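Local coordinates for endonuclease 2 (Arabidopsis thaliana, PDB 4CXP), which cleaves RNA and single-stranded DNA, and less efficiently double-stranded DNA, as a zinc-containing plant endonuclease of the nuclease type I family, at residues Ser67-Tyr70 with Asn71-Cys74; Ser54-Leu57 with His58-Asn61; Pro206-Tyr209 with Ala210-Ile214. All blocks are in the same frame, centred on the assembly; numbering follows the deposited sequence.

Contact 1 (Ser67-Tyr70 with Asn71-Cys74)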
loop_
_atom_site.group_PDB
_atom_site.type_symbol
_atom_site.label_atom_id
_atom_site.label_comp_id
_atom_site.label_asym_id
_atom_site.label_seq_id
_atom_site.Cartn_x
_atom_site.Cartn_y
_atom_site.Cartn_z
ATOM N N SER A 67 17.217 6.298 -1.599
ATOM C CA SER A 67 17.537 4.909 -1.837
ATOM C C SER A 67 16.946 3.986 -0.783
ATOM O O SER A 67 16.740 4.358 0.375
ATOM C CB SER A 67 19.032 4.735 -1.946
ATOM O OG SER A 67 19.603 4.827 -0.703
ATOM N N TYR A 68 16.701 2.761 -1.219
ATOM C CA TYR A 68 16.281 1.675 -0.354
ATOM C C TYR A 68 17.110 0.444 -0.696
ATOM O O TYR A 68 17.287 0.119 -1.863
ATOM C CB TYR A 68 14.802 1.341 -0.555
ATOM C CG TYR A 68 14.432 -0.011 -0.008
ATOM C CD1 TYR A 68 14.303 -0.220 1.355
ATOM C CD2 TYR A 68 14.272 -1.104 -0.848
ATOM C CE1 TYR A 68 14.023 -1.477 1.871
ATOM C CE2 TYR A 68 13.977 -2.356 -0.347
ATOM C CZ TYR A 68 13.847 -2.544 1.012
ATOM O OH TYR A 68 13.523 -3.787 1.529
ATOM N N GLN A 69 17.607 -0.224 0.337
ATOM C CA GLN A 69 18.249 -1.525 0.202
ATOM C C GLN A 69 17.773 -2.410 1.340
ATOM O O GLN A 69 17.824 -2.005 2.501
ATOM C CB GLN A 69 19.779 -1.419 0.249
ATOM C CG GLN A 69 20.377 -0.570 -0.855
ATOM C CD GLN A 69 21.885 -0.480 -0.814
ATOM O OE1 GLN A 69 22.543 -0.363 -1.859
ATOM N NE2 GLN A 69 22.443 -0.513 0.380
ATOM N N TYR A 70 17.322 -3.619 1.015
ATOM C CA TYR A 70 16.793 -4.533 2.026
ATOM C C TYR A 70 17.776 -4.753 3.172
ATOM O O TYR A 70 17.434 -4.621 4.344
ATOM C CB TYR A 70 16.417 -5.868 1.393
ATOM C CG TYR A 70 15.786 -6.856 2.352
ATOM C CD1 TYR A 70 16.565 -7.666 3.168
ATOM C CD2 TYR A 70 14.412 -6.976 2.441
ATOM C CE1 TYR A 70 15.985 -8.561 4.054
ATOM C CE2 TYR A 70 13.828 -7.869 3.316
ATOM C CZ TYR A 70 14.610 -8.649 4.119
ATOM O OH TYR A 70 14.022 -9.551 4.989
ATOM N N ASN A 71 19.000 -5.126 2.852
ATOM C CA ASN A 71 19.908 -5.469 3.939
ATOM C C ASN A 71 20.203 -4.282 4.849
ATOM O O ASN A 71 20.336 -4.455 6.061
ATOM C CB ASN A 71 21.187 -6.132 3.419
ATOM C CG ASN A 71 20.929 -7.517 2.857
ATOM O OD1 ASN A 71 20.039 -8.239 3.315
ATOM N ND2 ASN A 71 21.732 -7.910 1.881
ATOM N N ARG A 72 20.264 -3.082 4.285
ATOM C CA ARG A 72 20.557 -1.892 5.075
ATOM C C ARG A 72 19.325 -1.456 5.885
ATOM O O ARG A 72 19.450 -1.061 7.039
ATOM C CB ARG A 72 20.915 -0.739 4.129
ATOM C CG ARG A 72 21.513 0.474 4.825
ATOM C CD ARG A 72 21.751 1.607 3.842
ATOM N NE ARG A 72 20.495 2.063 3.267
ATOM C CZ ARG A 72 20.366 2.755 2.136
ATOM N NH1 ARG A 72 21.416 3.122 1.409
ATOM N NH2 ARG A 72 19.150 3.074 1.720
ATOM N N ASP A 73 18.148 -1.497 5.272
ATOM C CA ASP A 73 16.972 -0.798 5.794
ATOM C C ASP A 73 15.895 -1.690 6.374
ATOM O O ASP A 73 15.057 -1.200 7.151
ATOM C CB ASP A 73 16.346 0.074 4.697
ATOM C CG ASP A 73 17.310 1.065 4.090
ATOM O OD1 ASP A 73 18.166 1.604 4.813
ATOM O OD2 ASP A 73 17.201 1.330 2.886
ATOM N N CYS A 74 15.841 -2.963 5.979
ATOM C CA CYS A 74 14.755 -3.793 6.453
ATOM C C CYS A 74 15.096 -4.369 7.828
ATOM O O CYS A 74 15.664 -5.457 7.962
ATOM C CB CYS A 74 14.362 -4.865 5.462
ATOM S SG CYS A 74 12.794 -5.589 5.993
#
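R72 of the short helix 70-73 reaches back to S67 in the loop before it, and the arginine side chain can be followed from its root to that meeting. Its CB rests against Q69 O at 3.7 Å, with the carboxamide nitrogen NE2 of Q69 a little farther off. With CG anti to the backbone N (chi1 -168°) the chain first runs out straight, then bends at chi3, which swings the guanidinium back over the preceding loop. CD passes Q69 NE2, which also lies over one face of the guanidinium, 3.9 Å from R72 NH1. NE donates almost straight to D73 OD1 at 2.8 Å, while NH2 reaches D73 OD2 on its syn side, a side-on salt bridge between adjacent residues. NH2 also donates to S67 OG at 3.0 Å, in the guanidinium plane, so three bonds fix the rotation of the group.

D73 OD2 has a second donor: Q69 N approaches from above the carboxylate plane at 3.0 Å. In return D73 N donates to Q69 O at 2.8 Å. At the other end of the turn C74 N donates to Y70 O, and C74 CB sits over one face of the Y70 ring, 3.8 Å from its centroid, with SG obliquely beside it. That sulfur is disulfide-bonded to C84, which ties the end of the turn to another loop.

Q69 is thus the N-cap of the one-turn helix 70-73, its N-H held by a carboxylate four residues on; S67 to R72 are, by similarity, part of the substrate-binding site.

Contact 2 (Ser54-Leu57 with His58-Asn61). With ZN (zinc ion), chain E.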
loop_
_atom_site.group_PDB
_atom_site.type_symbol
_atom_site.label_atom_id
_atom_site.label_comp_id
_atom_site.label_asym_id
_atom_site.label_seq_id
_atom_site.Cartn_x
_atom_site.Cartn_y
_atom_site.Cartn_z
ATOM N N SER A 54 3.785 -6.610 15.303
ATOM C CA SER A 54 3.403 -6.336 13.925
ATOM C C SER A 54 3.496 -4.871 13.541
ATOM O O SER A 54 3.452 -4.548 12.361
ATOM C CB SER A 54 1.989 -6.836 13.638
ATOM O OG SER A 54 0.988 -6.000 14.198
ATOM N N SER A 55 3.633 -3.984 14.516
ATOM C CA SER A 55 3.582 -2.555 14.213
ATOM C C SER A 55 4.687 -2.111 13.231
ATOM O O SER A 55 4.390 -1.404 12.278
ATOM C CB SER A 55 3.531 -1.721 15.507
ATOM O OG SER A 55 2.186 -1.540 15.962
ATOM N N PRO A 56 5.941 -2.570 13.406
ATOM C CA PRO A 56 7.008 -2.143 12.469
ATOM C C PRO A 56 6.873 -2.745 11.071
ATOM O O PRO A 56 7.556 -2.309 10.143
ATOM C CB PRO A 56 8.297 -2.621 13.141
ATOM C CG PRO A 56 7.914 -2.665 14.602
ATOM C CD PRO A 56 6.522 -3.239 14.586
ATOM N N LEU A 57 5.994 -3.733 10.913
ATOM C CA LEU A 57 5.823 -4.413 9.643
ATOM C C LEU A 57 5.042 -3.604 8.626
ATOM O O LEU A 57 4.906 -4.045 7.488
ATOM C CB LEU A 57 5.137 -5.771 9.865
ATOM C CG LEU A 57 5.849 -6.721 10.832
ATOM C CD1 LEU A 57 5.094 -8.040 10.881
ATOM C CD2 LEU A 57 7.320 -6.949 10.497
ATOM N N HIS A 58 4.529 -2.429 9.005
ATOM C CA HIS A 58 3.751 -1.610 8.074
ATOM C C HIS A 58 4.608 -0.680 7.233
ATOM O O HIS A 58 4.094 -0.081 6.286
ATOM C CB HIS A 58 2.705 -0.784 8.821
ATOM C CG HIS A 58 1.642 -1.621 9.450
ATOM N ND1 HIS A 58 0.330 -1.581 9.053
ATOM C CD2 HIS A 58 1.732 -2.567 10.417
ATOM C CE1 HIS A 58 -0.346 -2.471 9.764
ATOM N NE2 HIS A 58 0.480 -3.084 10.598
ATOM N N TYR A 59 5.897 -0.522 7.543
ATOM C CA TYR A 59 6.690 0.506 6.892
ATOM C C TYR A 59 8.150 0.090 6.809
ATOM O O TYR A 59 8.553 -0.975 7.299
ATOM C CB TYR A 59 6.502 1.863 7.626
ATOM C CG TYR A 59 6.890 1.778 9.082
ATOM C CD1 TYR A 59 8.225 1.887 9.488
ATOM C CD2 TYR A 59 5.937 1.546 10.059
ATOM C CE1 TYR A 59 8.570 1.775 10.825
ATOM C CE2 TYR A 59 6.288 1.425 11.386
ATOM C CZ TYR A 59 7.604 1.543 11.769
ATOM O OH TYR A 59 7.938 1.412 13.097
ATOM N N ILE A 60 8.939 0.961 6.171
ATOM C CA ILE A 60 10.396 0.888 6.109
ATOM C C ILE A 60 10.914 2.276 6.447
ATOM O O ILE A 60 10.472 3.258 5.855
ATOM C CB ILE A 60 10.911 0.496 4.716
ATOM C CG1 ILE A 60 10.463 -0.908 4.357
ATOM C CG2 ILE A 60 12.414 0.595 4.661
ATOM C CD1 ILE A 60 10.544 -1.260 2.896
ATOM N N ASN A 61 11.873 2.340 7.370
ATOM C CA ASN A 61 12.616 3.556 7.674
ATOM C C ASN A 61 13.923 3.575 6.900
ATOM O O ASN A 61 14.697 2.623 6.973
ATOM C CB ASN A 61 12.976 3.602 9.161
ATOM C CG ASN A 61 11.819 3.978 10.045
ATOM O OD1 ASN A 61 10.965 4.768 9.664
ATOM N ND2 ASN A 61 11.801 3.433 11.251
HETATM ZN ZN ZN E . -0.841 -0.232 7.783
HETATM O O HOH W 1 -0.413 -5.249 12.035
#
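S54 and H58 meet at the imidazole edge: S54 O lies in the ring plane, 3.3 Å from H58 CD2. The serine hydroxyl adds a bridge through a water, which donates to S54 OG and accepts from H58 NE2 at 2.7 Å; S54 OG is also hydrogen-bonded to the backbone oxygen of Y51. One residue on, S55 O receives a long, weak hydrogen bond from H58 N at 3.4 Å and stands 3.5 Å from Y59 CE2; this carbonyl lies close to the side chains of both H58 and Y59. In one of two conformers the hydroxyl of S55 bonds elsewhere, to K48 O.

P56 lies beneath the Y59 ring. Its carbonyl oxygen stands 4.0 Å from the ring plane, over the centre, and its CA is 3.7 Å from Y59 OH. Y59 CG sits between its own backbone N and carbonyl carbon (chi1 58°), which folds the phenol back over the 3-10 turn. Replacing Y59 by alanine takes away the ring and is likely to uncover P56 CA and its carbonyl, leaving the end of the turn without its aromatic cover. L57 closes the segment, its side chain directed to A88 of helix 85-96 and to a glycan sugar.

H58 ND1 binds zinc at 2.2 Å, and D45, H120 and D124 also bind this ion. With ND1 given to the metal and NE2 donating to the water, the imidazole is held at both nitrogens, its rotation fixed. Through the water bridge S54 probably helps, as a second-shell residue, to position this metal ligand.

Contact 3 (Pro206-Tyr209 with Ala210-Ile214)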
loop_
_atom_site.group_PDB
_atom_site.type_symbol
_atom_site.label_atom_id
_atom_site.label_comp_id
_atom_site.label_asym_id
_atom_site.label_seq_id
_atom_site.Cartn_x
_atom_site.Cartn_y
_atom_site.Cartn_z
ATOM N N PRO A 206 8.842 -7.381 -3.257
ATOM C CA PRO A 206 8.598 -6.140 -2.546
ATOM C C PRO A 206 9.708 -5.111 -2.647
ATOM O O PRO A 206 9.429 -3.913 -2.520
ATOM C CB PRO A 206 8.433 -6.602 -1.098
ATOM C CG PRO A 206 9.206 -7.884 -1.026
ATOM C CD PRO A 206 8.903 -8.535 -2.342
ATOM N N ASP A 207 10.959 -5.529 -2.807
ATOM C CA ASP A 207 12.040 -4.560 -2.825
ATOM C C ASP A 207 11.940 -3.627 -4.034
ATOM O O ASP A 207 12.351 -2.462 -3.970
ATOM C CB ASP A 207 13.392 -5.266 -2.746
ATOM C CG ASP A 207 13.570 -6.041 -1.434
ATOM O OD1 ASP A 207 13.022 -5.617 -0.400
ATOM O OD2 ASP A 207 14.224 -7.106 -1.435
ATOM N N ILE A 208 11.393 -4.128 -5.137
ATOM C CA ILE A 208 11.146 -3.312 -6.320
ATOM C C ILE A 208 10.200 -2.161 -5.958
ATOM O O ILE A 208 10.393 -1.001 -6.333
ATOM C CB ILE A 208 10.521 -4.192 -7.451
ATOM C CG1 ILE A 208 11.486 -5.311 -7.871
ATOM C CG2 ILE A 208 10.100 -3.341 -8.643
ATOM C CD1 ILE A 208 12.831 -4.837 -8.370
ATOM N N TYR A 209 9.142 -2.509 -5.244
ATOM C CA TYR A 209 8.077 -1.585 -4.936
ATOM C C TYR A 209 8.532 -0.540 -3.931
ATOM O O TYR A 209 8.205 0.644 -4.039
ATOM C CB TYR A 209 6.832 -2.319 -4.429
ATOM C CG TYR A 209 6.487 -3.591 -5.191
ATOM C CD1 TYR A 209 6.833 -3.765 -6.526
ATOM C CD2 TYR A 209 5.821 -4.619 -4.568
ATOM C CE1 TYR A 209 6.566 -4.932 -7.207
ATOM C CE2 TYR A 209 5.524 -5.801 -5.249
ATOM C CZ TYR A 209 5.897 -5.936 -6.571
ATOM O OH TYR A 209 5.609 -7.098 -7.263
ATOM N N ALA A 210 9.320 -0.977 -2.956
ATOM C CA ALA A 210 9.876 -0.069 -1.979
ATOM C C ALA A 210 10.844 0.923 -2.590
ATOM O O ALA A 210 10.849 2.094 -2.249
ATOM C CB ALA A 210 10.540 -0.847 -0.848
ATOM N N SER A 211 11.678 0.457 -3.518
ATOM C CA SER A 211 12.632 1.356 -4.185
ATOM C C SER A 211 11.931 2.431 -4.992
ATOM O O SER A 211 12.343 3.592 -4.963
ATOM C CB SER A 211 13.602 0.552 -5.042
ATOM O OG SER A 211 14.525 -0.113 -4.234
ATOM N N GLU A 212 10.842 2.074 -5.671
ATOM C CA GLU A 212 10.007 3.074 -6.351
ATOM C C GLU A 212 9.441 4.061 -5.351
ATOM O O GLU A 212 9.303 5.251 -5.638
ATOM C CB GLU A 212 8.813 2.397 -7.047
ATOM C CG GLU A 212 9.127 1.453 -8.206
ATOM C CD GLU A 212 7.977 0.544 -8.580
ATOM O OE1 GLU A 212 7.017 0.433 -7.794
ATOM O OE2 GLU A 212 8.035 -0.069 -9.687
ATOM N N GLY A 213 9.016 3.548 -4.199
ATOM C CA GLY A 213 8.338 4.351 -3.205
ATOM C C GLY A 213 9.187 5.410 -2.574
ATOM O O GLY A 213 8.734 6.546 -2.435
ATOM N N ILE A 214 10.420 5.083 -2.184
ATOM C CA ILE A 214 11.281 6.113 -1.613
ATOM C C ILE A 214 11.612 7.169 -2.675
ATOM O O ILE A 214 11.713 8.354 -2.375
ATOM C CB ILE A 214 12.526 5.527 -0.938
ATOM C CG1 ILE A 214 13.436 6.613 -0.370
ATOM C CG2 ILE A 214 13.369 4.705 -1.887
ATOM C CD1 ILE A 214 12.877 7.421 0.752
HETATM O O HOH W 2 15.040 -2.643 -5.243
#
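A210 and P206 are joined by the first of four successive i to i+4 hydrogen bonds: A210 N donates to P206 O at 3.0 Å, nearly in line with the carbonyl. S211 N then donates to D207 O, E212 N to I208 O at 3.2 Å, and G213 N to Y209 O at 3.0 Å. D207 O also accepts a weak bond from a water that, in one conformer of S211, lies 2.8 Å from its OG, a weak bridge between the serine hydroxyl and the carbonyl. Y209 O has a second donor, R246.

With CG anti to its carbonyl carbon (chi1 -65°), E212 runs back along the preceding turn, where CG lies 3.3 Å from I208 O. Its OE1 is 3.7 Å from Y209 CA and forms salt bridges with R246 and R253, which probably stabilise the ionised carboxylate. The D207 carboxylate is taken up at both oxygens, OD1 by Y68 OH and OD2 by Y90 OH.

Helix 206-221 sits among several elements here: P206 packs on helix 85-96, A210 and I214 on strand 131-133, and Y209 and E212 on helix 233-262.

In the fold
Along the chain the order is contact 2, contact 1, contact 3, with centres about 13 Å apart between contacts 1 and 2, about 10 Å between 1 and 3, and about 14 Å between 2 and 3. Strand 60-62, where contact 2 ends, leads through a loop to helix 70-73 of contact 1; helix 206-221 of contact 3 comes much later but folds back against both. I60 joins all three, its CD1 lying 3.6 Å from Y68 CE1 and 3.8 Å from A210 CB. Y68 CD2 in turn packs on A210 CB at 3.7 Å. The loop assigned to substrate binding by similarity is thus seated on helix 206-221 and on strand 60-62, the strand that follows the zinc ligand H58 in the chain.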